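Local coordinates for acetyl-CoA acetyltransferase (PDB 4EGV), which is a monomeric thiolase-like protein of the thiolase family, probably with acyltransferase activity, at residues 65-70 against 134-139. Residues are numbered along the deposited sequence; the frame is centred on the assembly and turned at random.
Sequences ARAIDT and NDVVLI
N134 sets its side-chain amide beside the T70 hydroxyl and the D69 carboxylate, the amide and carboxylate planes 33° apart. At D135 the backbone takes over: its N-H points at the same carboxylate, with weak bonds to both oxygens. The firmer grip comes one residue on, where V136 N lies 3.0 Å from D69 OD2 in a nearly straight bond (169°), reaching that oxygen from above the carboxylate plane. D69 CG sits between its own backbone N and carbonyl carbon (chi1 56°), which swings the carboxylate round to the amides of D135 and V136, just before and at the first residue of the strand. The D135 carboxylate is also near, its OD2 4.2 Å from D69 OD2, so the two negative charges would probably disfavour each other. V136 O accepts D69 N at 3.0 Å and, weakly, T70 N. V136 CG1 packs crosswise against I68 CG1 at 3.9 Å, while L276 and M278 of strand 271-279 touch the V136 side chain too. V137 faces the same side of the sheet as T70, and both lie against F125 of helix 117-130. L138 N continues the pairing with a 3.0 Å bond to T70 O, and L138 CB meets I68 CD1 at 4.2 Å. Here the chain leaves helix 61-67 and enters strand 70-73 parallel to strand 136-143; the two are neighbours in the mixed, helix-backed sheet of the thiolase fold.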
# COMPACT_ATOMS: atom_id res chain seq x y z
N ALA A 65 -8.43 22.40 18.02
CA ALA A 65 -9.17 21.27 18.55
C ALA A 65 -10.68 21.53 18.72
O ALA A 65 -11.50 20.68 18.37
CB ALA A 65 -8.57 20.84 19.86
N ARG A 66 -11.05 22.68 19.27
CA ARG A 66 -12.48 23.04 19.41
C ARG A 66 -13.17 23.22 18.05
O ARG A 66 -14.38 23.10 17.97
CB ARG A 66 -12.69 24.26 20.32
CG ARG A 66 -12.61 23.93 21.82
CD ARG A 66 -12.90 25.14 22.76
NE ARG A 66 -12.14 26.37 22.45
CZ ARG A 66 -10.97 26.74 22.98
NH1 ARG A 66 -10.36 26.00 23.88
NH2 ARG A 66 -10.40 27.86 22.59
N ALA A 67 -12.39 23.47 17.00
CA ALA A 67 -12.95 23.73 15.69
C ALA A 67 -13.12 22.46 14.83
O ALA A 67 -13.78 22.51 13.79
CB ALA A 67 -12.09 24.78 14.94
N ILE A 68 -12.50 21.37 15.25
CA ILE A 68 -12.62 20.09 14.54
C ILE A 68 -14.07 19.54 14.52
O ILE A 68 -14.66 19.29 15.57
CB ILE A 68 -11.65 18.99 15.09
CG1 ILE A 68 -10.20 19.38 14.88
CG2 ILE A 68 -11.90 17.64 14.42
CD1 ILE A 68 -9.22 18.61 15.73
N ASP A 69 -14.61 19.36 13.32
CA ASP A 69 -15.95 18.86 13.16
C ASP A 69 -16.03 17.35 12.80
O ASP A 69 -17.07 16.71 13.03
CB ASP A 69 -16.78 19.76 12.22
CG ASP A 69 -16.15 19.96 10.79
OD1 ASP A 69 -16.01 19.01 9.97
OD2 ASP A 69 -15.82 21.13 10.46
N THR A 70 -14.94 16.79 12.27
CA THR A 70 -14.89 15.36 11.98
C THR A 70 -13.56 14.76 12.34
O THR A 70 -12.53 15.35 12.04
CB THR A 70 -15.15 15.06 10.52
OG1 THR A 70 -16.28 15.80 10.10
CG2 THR A 70 -15.42 13.57 10.32
N ASN A 134 -17.81 19.70 5.16
CA ASN A 134 -16.99 19.67 6.33
C ASN A 134 -16.03 20.85 6.27
O ASN A 134 -15.89 21.43 5.23
CB ASN A 134 -16.26 18.33 6.40
CG ASN A 134 -17.16 17.20 6.78
OD1 ASN A 134 -17.40 16.98 7.91
ND2 ASN A 134 -17.67 16.49 5.82
N ASP A 135 -15.41 21.20 7.39
CA ASP A 135 -14.54 22.37 7.48
C ASP A 135 -13.17 22.11 8.09
O ASP A 135 -12.19 22.53 7.63
CB ASP A 135 -15.22 23.48 8.28
CG ASP A 135 -16.34 24.15 7.54
OD1 ASP A 135 -16.14 24.65 6.46
OD2 ASP A 135 -17.42 24.20 8.06
N VAL A 136 -13.14 21.42 9.18
CA VAL A 136 -11.91 20.96 9.82
C VAL A 136 -11.97 19.47 10.17
O VAL A 136 -12.83 19.02 10.92
CB VAL A 136 -11.54 21.76 11.08
CG1 VAL A 136 -10.16 21.38 11.59
CG2 VAL A 136 -11.62 23.23 10.80
N VAL A 137 -11.03 18.72 9.62
CA VAL A 137 -11.03 17.30 9.77
C VAL A 137 -9.69 16.83 10.32
O VAL A 137 -8.66 17.32 9.94
CB VAL A 137 -11.31 16.62 8.40
CG1 VAL A 137 -11.23 15.06 8.49
CG2 VAL A 137 -12.65 17.07 7.84
N LEU A 138 -9.74 15.87 11.22
CA LEU A 138 -8.54 15.19 11.73
C LEU A 138 -8.56 13.71 11.38
O LEU A 138 -9.50 13.00 11.68
CB LEU A 138 -8.37 15.38 13.25
CG LEU A 138 -7.08 14.82 13.86
CD1 LEU A 138 -5.85 15.52 13.25
CD2 LEU A 138 -7.04 14.93 15.36
N ILE A 139 -7.50 13.25 10.74
CA ILE A 139 -7.31 11.86 10.39
C ILE A 139 -6.17 11.27 11.23
O ILE A 139 -5.20 11.95 11.52
CB ILE A 139 -7.03 11.81 8.90
CG1 ILE A 139 -8.31 12.11 8.12
CG2 ILE A 139 -6.49 10.46 8.43
CD1 ILE A 139 -8.03 12.53 6.68